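TRNA threonylcarbamoyladenosine dehydratase (Escherichia coli, PDB 4D79) catalyses the ATP-dependent dehydration of N6-threonylcarbamoyladenosine at position 37 of tRNAs to its cyclic form, and can accept sulfur from the cysteine desulfurase CsdA in vitro. Local coordinates at residues B[49-54]-B[94-99]; B[137-142]-B[149-154]; B[141-146]-B[189-194]. One frame throughout, in Å; residues are numbered along the deposited sequence. Where two conformers were deposited one is given.

Interaction 1: B[49-54]-B[94-99]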
loop_
_atom_site.group_PDB
_atom_site.type_symbol
_atom_site.label_atom_id
_atom_site.label_comp_id
_atom_site.label_asym_id
_atom_site.label_seq_id
_atom_site.Cartn_x
_atom_site.Cartn_y
_atom_site.Cartn_z
ATOM N N LEU B 49 -4.281 -9.795 -1.078
ATOM C CA LEU B 49 -4.920 -11.027 -1.564
ATOM C C LEU B 49 -6.251 -11.272 -0.855
ATOM O O LEU B 49 -7.256 -11.599 -1.483
ATOM C CB LEU B 49 -4.002 -12.208 -1.345
ATOM C CG LEU B 49 -2.731 -12.237 -2.154
ATOM C CD1 LEU B 49 -1.820 -13.319 -1.568
ATOM C CD2 LEU B 49 -2.991 -12.461 -3.603
ATOM N N ALA B 50 -6.254 -11.145 0.467
ATOM C CA ALA B 50 -7.470 -11.332 1.222
ATOM C C ALA B 50 -8.560 -10.346 0.789
ATOM O O ALA B 50 -9.738 -10.726 0.642
ATOM C CB ALA B 50 -7.158 -11.200 2.713
ATOM N N ARG B 51 -8.181 -9.080 0.570
ATOM C CA ARG B 51 -9.132 -8.037 0.239
ATOM C C ARG B 51 -9.537 -8.051 -1.224
ATOM O O ARG B 51 -10.407 -7.276 -1.617
ATOM C CB ARG B 51 -8.575 -6.660 0.613
ATOM C CG ARG B 51 -8.438 -6.468 2.131
ATOM C CD ARG B 51 -8.359 -4.993 2.530
ATOM N NE ARG B 51 -8.210 -4.905 3.970
ATOM C CZ ARG B 51 -9.193 -5.034 4.846
ATOM N NH1 ARG B 51 -10.436 -5.207 4.447
ATOM N NH2 ARG B 51 -8.927 -4.980 6.138
ATOM N N THR B 52 -8.957 -8.922 -2.034
ATOM C CA THR B 52 -9.380 -9.081 -3.415
ATOM C C THR B 52 -10.063 -10.430 -3.643
ATOM O O THR B 52 -10.183 -10.885 -4.782
ATOM C CB THR B 52 -8.196 -8.863 -4.356
ATOM O OG1 THR B 52 -7.420 -7.720 -3.925
ATOM C CG2 THR B 52 -8.638 -8.587 -5.753
ATOM N N GLY B 53 -10.551 -11.067 -2.580
ATOM C CA GLY B 53 -11.370 -12.242 -2.748
ATOM C C GLY B 53 -10.621 -13.506 -3.100
ATOM O O GLY B 53 -11.228 -14.413 -3.650
ATOM N N ILE B 54 -9.322 -13.590 -2.810
ATOM C CA ILE B 54 -8.578 -14.844 -2.988
ATOM C C ILE B 54 -9.062 -15.872 -1.969
ATOM O O ILE B 54 -9.125 -15.606 -0.768
ATOM C CB ILE B 54 -7.066 -14.587 -2.888
ATOM C CG1 ILE B 54 -6.610 -13.702 -4.057
ATOM C CG2 ILE B 54 -6.307 -15.862 -2.869
ATOM C CD1 ILE B 54 -6.646 -14.381 -5.424
ATOM N N ARG B 94 -8.675 -13.927 8.519
ATOM C CA ARG B 94 -9.956 -14.522 8.912
ATOM C C ARG B 94 -10.970 -13.461 9.329
ATOM O O ARG B 94 -12.184 -13.699 9.247
ATOM C CB ARG B 94 -9.741 -15.527 10.052
ATOM C CG ARG B 94 -8.885 -16.738 9.622
ATOM C CD ARG B 94 -8.720 -17.805 10.688
ATOM N NE ARG B 94 -7.696 -18.776 10.282
ATOM C CZ ARG B 94 -6.530 -18.972 10.895
ATOM N NH1 ARG B 94 -6.217 -18.279 11.982
ATOM N NH2 ARG B 94 -5.677 -19.885 10.424
ATOM N N GLN B 95 -10.499 -12.297 9.800
ATOM C CA GLN B 95 -11.376 -11.162 10.083
ATOM C C GLN B 95 -11.774 -10.427 8.815
ATOM O O GLN B 95 -12.879 -9.871 8.744
ATOM C CB GLN B 95 -10.686 -10.196 11.056
ATOM C CG GLN B 95 -10.760 -10.697 12.468
ATOM C CD GLN B 95 -12.100 -10.328 13.095
ATOM O OE1 GLN B 95 -12.566 -9.178 13.000
ATOM N NE2 GLN B 95 -12.745 -11.302 13.692
ATOM N N ILE B 96 -10.901 -10.430 7.814
ATOM C CA ILE B 96 -11.216 -9.810 6.539
ATOM C C ILE B 96 -12.251 -10.634 5.803
ATOM O O ILE B 96 -13.268 -10.109 5.335
ATOM C CB ILE B 96 -9.949 -9.626 5.697
ATOM C CG1 ILE B 96 -9.057 -8.524 6.339
ATOM C CG2 ILE B 96 -10.313 -9.239 4.254
ATOM C CD1 ILE B 96 -7.699 -8.367 5.683
ATOM N N ASN B 97 -11.991 -11.930 5.675
ATOM C CA ASN B 97 -12.873 -12.853 4.971
ATOM C C ASN B 97 -12.926 -14.154 5.757
ATOM O O ASN B 97 -11.999 -14.981 5.670
ATOM C CB ASN B 97 -12.409 -13.095 3.543
ATOM C CG ASN B 97 -13.343 -14.036 2.829
ATOM O OD1 ASN B 97 -14.347 -14.450 3.402
ATOM N ND2 ASN B 97 -13.029 -14.377 1.617
ATOM N N PRO B 98 -13.952 -14.333 6.599
ATOM C CA PRO B 98 -14.077 -15.562 7.401
ATOM C C PRO B 98 -14.225 -16.838 6.572
ATOM O O PRO B 98 -14.111 -17.934 7.127
ATOM C CB PRO B 98 -15.336 -15.301 8.241
ATOM C CG PRO B 98 -15.504 -13.841 8.249
ATOM C CD PRO B 98 -14.982 -13.340 6.935
ATOM N N GLU B 99 -14.484 -16.727 5.281
ATOM C CA GLU B 99 -14.614 -17.871 4.398
ATOM C C GLU B 99 -13.333 -18.168 3.619
ATOM O O GLU B 99 -13.286 -19.153 2.866
ATOM C CB GLU B 99 -15.781 -17.640 3.426
ATOM C CG GLU B 99 -17.113 -17.600 4.165
ATOM C CD GLU B 99 -18.304 -17.450 3.241
ATOM O OE1 GLU B 99 -18.468 -16.355 2.688
ATOM O OE2 GLU B 99 -19.080 -18.415 3.080
HETATM O O HOH W 1 -10.426 -13.465 0.576
#
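Ile96, on the last turn of helix 85-96, lies against Ala50 and Arg51 of helix 42-51. Its CG2 rests 4.0 Å from Ala50 CB, while its CG1-CD1 arm crosses the Arg51 side chain at about a right angle. With CG1 anti to the carbonyl carbon (chi1 -70°), Ile96 CD1 sits 3.5 Å from the plane of the Arg51 guanidinium, offset toward the rim of one face. The guanidinium charge is met by a salt bridge from Arg51 NE to Glu47, while NH1 donates to the backbone carbonyls of Thr70 and Ala76 of the second subunit. An alanine at Arg51 would remove the cover over the Ile96 arm and is likely to leave Glu47 without its mate and those two carbonyls without their donor. Both helices flank the Rossmann-type sheet of the HesA/MoeB/ThiF fold, and helix 42-51 closes in a Schellman motif with Gly53 as C-prime residue. Asn97, the first residue beyond the second helix, donates through ND2 over 2.9 Å to a water that in turn donates to Ala50 O and Ile54 O. Asn97 OD1 accepts from Glu99 N at 3.0 Å, forming an Asx turn; this donor stands well above the carbonyl plane.

Interaction 2: B[137-142]-B[149-154]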
loop_
_atom_site.group_PDB
_atom_site.type_symbol
_atom_site.label_atom_id
_atom_site.label_comp_id
_atom_site.label_asym_id
_atom_site.label_seq_id
_atom_site.Cartn_x
_atom_site.Cartn_y
_atom_site.Cartn_z
ATOM N N ALA B 137 16.614 -20.636 -3.627
ATOM C CA ALA B 137 16.055 -21.982 -3.649
ATOM C C ALA B 137 14.578 -21.964 -4.059
ATOM O O ALA B 137 14.129 -22.820 -4.834
ATOM C CB ALA B 137 16.222 -22.617 -2.272
ATOM N N LEU B 138 13.807 -20.994 -3.552
ATOM C CA LEU B 138 12.406 -20.906 -3.937
ATOM C C LEU B 138 12.284 -20.574 -5.420
ATOM O O LEU B 138 11.524 -21.215 -6.153
ATOM C CB LEU B 138 11.674 -19.850 -3.085
ATOM C CG LEU B 138 10.183 -19.628 -3.384
ATOM C CD1 LEU B 138 9.421 -20.904 -3.073
ATOM C CD2 LEU B 138 9.627 -18.461 -2.582
ATOM N N ILE B 139 13.044 -19.580 -5.883
ATOM C CA ILE B 139 12.925 -19.135 -7.271
ATOM C C ILE B 139 13.329 -20.236 -8.234
ATOM O O ILE B 139 12.644 -20.477 -9.235
ATOM C CB ILE B 139 13.749 -17.854 -7.488
ATOM C CG1 ILE B 139 13.049 -16.696 -6.774
ATOM C CG2 ILE B 139 13.940 -17.524 -8.991
ATOM C CD1 ILE B 139 13.912 -15.518 -6.673
ATOM N N ALA B 140 14.462 -20.899 -7.963
ATOM C CA ALA B 140 14.937 -21.962 -8.839
ATOM C C ALA B 140 13.908 -23.085 -8.940
ATOM O O ALA B 140 13.596 -23.552 -10.039
ATOM C CB ALA B 140 16.293 -22.466 -8.342
ATOM N N TYR B 141 13.305 -23.464 -7.812
ATOM C CA TYR B 141 12.301 -24.517 -7.816
ATOM C C TYR B 141 11.053 -24.114 -8.599
ATOM O O TYR B 141 10.558 -24.889 -9.433
ATOM C CB TYR B 141 11.934 -24.909 -6.385
ATOM C CG TYR B 141 11.041 -26.128 -6.387
ATOM C CD1 TYR B 141 11.590 -27.418 -6.424
ATOM C CD2 TYR B 141 9.678 -25.993 -6.443
ATOM C CE1 TYR B 141 10.771 -28.553 -6.471
ATOM C CE2 TYR B 141 8.843 -27.103 -6.481
ATOM C CZ TYR B 141 9.410 -28.379 -6.515
ATOM O OH TYR B 141 8.579 -29.449 -6.551
ATOM N N CYS B 142 10.493 -22.912 -8.336
ATOM C CA CYS B 142 9.287 -22.534 -9.052
ATOM C C CYS B 142 9.567 -22.350 -10.529
ATOM O O CYS B 142 8.754 -22.750 -11.363
ATOM C CB CYS B 142 8.689 -21.233 -8.472
ATOM S SG CYS B 142 8.050 -21.540 -6.832
ATOM N N LEU B 149 5.125 -17.485 -10.425
ATOM C CA LEU B 149 5.868 -16.847 -9.359
ATOM C C LEU B 149 6.076 -15.389 -9.694
ATOM O O LEU B 149 6.377 -15.044 -10.838
ATOM C CB LEU B 149 7.238 -17.491 -9.177
ATOM C CG LEU B 149 8.287 -16.797 -8.307
ATOM C CD1 LEU B 149 8.019 -17.071 -6.886
ATOM C CD2 LEU B 149 9.668 -17.247 -8.722
ATOM N N VAL B 150 5.998 -14.553 -8.680
ATOM C CA VAL B 150 6.499 -13.189 -8.777
ATOM C C VAL B 150 7.394 -12.954 -7.575
ATOM O O VAL B 150 7.039 -13.295 -6.443
ATOM C CB VAL B 150 5.376 -12.136 -8.898
ATOM C CG1 VAL B 150 4.346 -12.217 -7.772
ATOM C CG2 VAL B 150 5.999 -10.724 -8.999
ATOM N N THR B 151 8.591 -12.447 -7.827
ATOM C CA THR B 151 9.526 -12.172 -6.757
ATOM C C THR B 151 9.649 -10.662 -6.599
ATOM O O THR B 151 9.177 -9.880 -7.426
ATOM C CB THR B 151 10.903 -12.821 -7.013
ATOM O OG1 THR B 151 11.750 -12.673 -5.850
ATOM C CG2 THR B 151 11.601 -12.186 -8.202
ATOM N N THR B 152 10.248 -10.269 -5.493
ATOM C CA THR B 152 10.394 -8.874 -5.139
ATOM C C THR B 152 11.853 -8.640 -4.806
ATOM O O THR B 152 12.473 -9.452 -4.117
ATOM C CB THR B 152 9.466 -8.484 -3.966
ATOM O OG1 THR B 152 9.658 -9.384 -2.870
ATOM C CG2 THR B 152 7.981 -8.551 -4.375
ATOM N N GLY B 153 12.416 -7.559 -5.328
ATOM C CA GLY B 153 13.750 -7.169 -4.941
ATOM C C GLY B 153 13.722 -6.480 -3.588
ATOM O O GLY B 153 12.750 -6.554 -2.833
ATOM N N GLY B 154 14.795 -5.755 -3.296
ATOM C CA GLY B 154 14.889 -5.068 -2.026
ATOM C C GLY B 154 14.024 -3.823 -2.055
ATOM O O GLY B 154 14.111 -3.010 -2.979
#
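Ile139 and Cys142 on helix 132-144 pack onto Leu149 and Thr151 of strand 149-152 within a beta-alpha-beta unit, strand 124-127, helix 132-144, strand 149-152, of the Rossmann-type sheet. The helix segment runs nearly antiparallel to the strand, at 156° between their directions, with the axes 9.6 Å apart, as expected of a crossover helix that lies on the sheet and returns the chain to a parallel neighbour.

Apolar contacts dominate. Leu149 carries most of the strand's share: with CG anti to the backbone N (chi1 168°), its CD2 reaches toward the helix and comes 3.9 Å from Ile139 CG1, the two side chains crossing at about a right angle. One turn further along the helix, Cys142 CB lies 4.1 Å from Leu149 CB, where the two backbones are nearest, and also borders Leu149 CD2. Ile139 also packs on Leu181 and Leu185 of helix 176-189, so it joins the strand to a second helix.

The polar element is Thr151. Its hydroxyl is hydrogen-bonded to Asp127 of the adjacent strand 124-127, so it is satisfied although buried. In the conformer described, one of two for Thr151, Ile139 CD1 makes a van der Waals contact beside the hydroxyl, 3.7 Å from Thr151 OG1 and 4.1 Å from Thr151 CB.

Interaction 3: B[141-146]-B[189-194]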
loop_
_atom_site.group_PDB
_atom_site.type_symbol
_atom_site.label_atom_id
_atom_site.label_comp_id
_atom_site.label_asym_id
_atom_site.label_seq_id
_atom_site.Cartn_x
_atom_site.Cartn_y
_atom_site.Cartn_z
ATOM N N TYR B 141 13.305 -23.464 -7.812
ATOM C CA TYR B 141 12.301 -24.517 -7.816
ATOM C C TYR B 141 11.053 -24.114 -8.599
ATOM O O TYR B 141 10.558 -24.889 -9.433
ATOM C CB TYR B 141 11.934 -24.909 -6.385
ATOM C CG TYR B 141 11.041 -26.128 -6.387
ATOM C CD1 TYR B 141 11.590 -27.418 -6.424
ATOM C CD2 TYR B 141 9.678 -25.993 -6.443
ATOM C CE1 TYR B 141 10.771 -28.553 -6.471
ATOM C CE2 TYR B 141 8.843 -27.103 -6.481
ATOM C CZ TYR B 141 9.410 -28.379 -6.515
ATOM O OH TYR B 141 8.579 -29.449 -6.551
ATOM N N CYS B 142 10.493 -22.912 -8.336
ATOM C CA CYS B 142 9.287 -22.534 -9.052
ATOM C C CYS B 142 9.567 -22.350 -10.529
ATOM O O CYS B 142 8.754 -22.750 -11.363
ATOM C CB CYS B 142 8.689 -21.233 -8.472
ATOM S SG CYS B 142 8.050 -21.540 -6.832
ATOM N N ARG B 143 10.724 -21.766 -10.865
ATOM C CA ARG B 143 11.091 -21.593 -12.267
ATOM C C ARG B 143 11.180 -22.942 -13.002
ATOM O O ARG B 143 10.571 -23.103 -14.062
ATOM C CB ARG B 143 12.414 -20.844 -12.353
ATOM C CG ARG B 143 12.890 -20.526 -13.770
ATOM C CD ARG B 143 14.303 -19.948 -13.660
ATOM N NE ARG B 143 14.935 -19.614 -14.935
ATOM C CZ ARG B 143 15.755 -20.391 -15.625
ATOM N NH1 ARG B 143 16.064 -21.615 -15.197
ATOM N NH2 ARG B 143 16.261 -19.930 -16.761
ATOM N N ARG B 144 11.890 -23.928 -12.414
ATOM C CA ARG B 144 12.074 -25.263 -13.015
ATOM C C ARG B 144 10.747 -25.967 -13.216
ATOM O O ARG B 144 10.571 -26.723 -14.182
ATOM C CB ARG B 144 12.951 -26.161 -12.124
ATOM C CG ARG B 144 14.373 -25.873 -12.091
ATOM C CD ARG B 144 15.058 -26.643 -10.950
ATOM N NE ARG B 144 16.497 -26.335 -10.927
ATOM C CZ ARG B 144 17.377 -26.897 -10.108
ATOM N NH1 ARG B 144 16.992 -27.816 -9.231
ATOM N NH2 ARG B 144 18.651 -26.537 -10.174
ATOM N N ASN B 145 9.804 -25.754 -12.297
ATOM C CA ASN B 145 8.556 -26.483 -12.284
ATOM C C ASN B 145 7.420 -25.726 -12.931
ATOM O O ASN B 145 6.272 -26.197 -12.914
ATOM C CB ASN B 145 8.235 -26.883 -10.850
ATOM C CG ASN B 145 9.125 -28.031 -10.384
ATOM O OD1 ASN B 145 8.930 -29.177 -10.808
ATOM N ND2 ASN B 145 10.108 -27.734 -9.536
ATOM N N LYS B 146 7.720 -24.574 -13.526
ATOM C CA LYS B 146 6.727 -23.740 -14.184
ATOM C C LYS B 146 5.593 -23.350 -13.225
ATOM O O LYS B 146 4.425 -23.276 -13.603
ATOM C CB LYS B 146 6.185 -24.449 -15.423
ATOM C CG LYS B 146 7.325 -24.807 -16.395
ATOM C CD LYS B 146 6.808 -25.478 -17.655
ATOM C CE LYS B 146 7.923 -25.780 -18.657
ATOM N NZ LYS B 146 8.967 -26.721 -18.159
ATOM N N PHE B 189 22.488 -23.114 -8.505
ATOM C CA PHE B 189 21.377 -23.786 -9.172
ATOM C C PHE B 189 21.510 -23.845 -10.684
ATOM O O PHE B 189 20.600 -24.359 -11.348
ATOM C CB PHE B 189 20.044 -23.099 -8.808
ATOM C CG PHE B 189 19.717 -23.181 -7.347
ATOM C CD1 PHE B 189 19.081 -24.310 -6.837
ATOM C CD2 PHE B 189 20.079 -22.167 -6.481
ATOM C CE1 PHE B 189 18.800 -24.407 -5.500
ATOM C CE2 PHE B 189 19.801 -22.260 -5.134
ATOM C CZ PHE B 189 19.158 -23.373 -4.645
ATOM N N GLY B 190 22.592 -23.318 -11.243
ATOM C CA GLY B 190 22.787 -23.343 -12.671
ATOM C C GLY B 190 21.810 -22.504 -13.445
ATOM O O GLY B 190 21.668 -22.699 -14.654
ATOM N N VAL B 191 21.126 -21.574 -12.784
ATOM C CA VAL B 191 20.145 -20.712 -13.437
ATOM C C VAL B 191 20.878 -19.514 -14.020
ATOM O O VAL B 191 21.435 -18.696 -13.281
ATOM C CB VAL B 191 19.051 -20.271 -12.452
ATOM C CG1 VAL B 191 18.097 -19.312 -13.117
ATOM C CG2 VAL B 191 18.297 -21.473 -11.918
ATOM N N VAL B 192 20.841 -19.394 -15.349
ATOM C CA VAL B 192 21.572 -18.373 -16.085
ATOM C C VAL B 192 20.655 -17.808 -17.157
ATOM O O VAL B 192 19.658 -18.426 -17.546
ATOM C CB VAL B 192 22.850 -18.950 -16.724
ATOM C CG1 VAL B 192 23.799 -19.418 -15.645
ATOM C CG2 VAL B 192 22.486 -20.099 -17.664
ATOM N N LYS B 193 20.967 -16.597 -17.603
ATOM C CA LYS B 193 20.063 -15.949 -18.537
ATOM C C LYS B 193 20.176 -16.590 -19.915
ATOM O O LYS B 193 21.199 -17.178 -20.277
ATOM C CB LYS B 193 20.308 -14.441 -18.598
ATOM C CG LYS B 193 21.685 -13.975 -18.959
ATOM C CD LYS B 193 21.866 -12.556 -18.418
ATOM C CE LYS B 193 23.212 -11.960 -18.797
ATOM N NZ LYS B 193 23.506 -10.731 -18.005
ATOM N N ASN B 194 19.081 -16.514 -20.660
ATOM C CA ASN B 194 18.928 -17.231 -21.912
ATOM C C ASN B 194 19.453 -16.372 -23.055
ATOM O O ASN B 194 20.141 -15.364 -22.844
ATOM C CB ASN B 194 17.468 -17.640 -22.108
ATOM C CG ASN B 194 16.537 -16.453 -22.303
ATOM O OD1 ASN B 194 16.974 -15.328 -22.535
ATOM N ND2 ASN B 194 15.247 -16.704 -22.195
#
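Tyr141 O is gripped twice by Asn145, through the backbone N at 3.1 Å and through the side-chain ND2 at 2.9 Å, the two donors arriving from opposite faces of the carbonyl plane. The amide of Asn145 thereby folds back over the preceding turn and sets ND2 over the centre of one face of the Tyr141 ring, 3.1 Å above it. Helix 132-144 ends here in a Schellman motif, with Lys146 at positive phi as its C-prime residue.

Across the contact, the arginines of the last turn reach for the C-terminal end of helix 176-189 and the residues after it. Arg144 NH2 donates to Phe189 O over 3.1 Å; the acceptor lies at the edge of the guanidinium, in its plane, although the N-H...O angle of 144° leaves the bond somewhat bent. The same nitrogen touches the edge of the Phe189 ring near CD1, and the guanidinium and ring planes stand 69° apart. Phe189 itself packs on Ala136, Ala137 and Ala140 of the helix.

Arg143 makes a different kind of contact. With CG anti to the backbone N (chi1 -177°) and the chain extended as far as NE, its guanidinium is laid flat against Val191, whose CG1 sits 3.5 Å above the centre of one face. The two side chains slide past each other in opposite directions. Arg143 NE donates to Leu199 O, further along the loop, which probably helps to hold the group flat on the valine.

The segment 189-194 is thus secured to the helix end by two arginines: Arg144 uses the edge of its guanidinium toward Phe189 O and Arg143 a flat face toward Val191. The acceptors, Phe189 O and Leu199 O, are neutral backbone carbonyls, so these bonds would probably not neutralise the positive charges.

Interactions 2 and 3 share helix 132-144 and touch each other: Phe189 packs on Ala137 and Ala140, and Val191 on Ala140, so the same helix meets the sheet through one side and segment 189-194 through another. Interaction 1 lies on the opposite side of the chain's centre, about 24 Å from interaction 2 and about 32 Å from interaction 3 between centres. Interactions 1 and 2 are buried, interaction 3 lies at the surface. Chemistry follows place: aliphatic packing between helix and strand in interaction 2, a direct arginine-to-carbonyl bond in interaction 3, and in interaction 1 an isoleucine against a guanidinium face, a water bridge, and an arginine that also bonds to the second subunit.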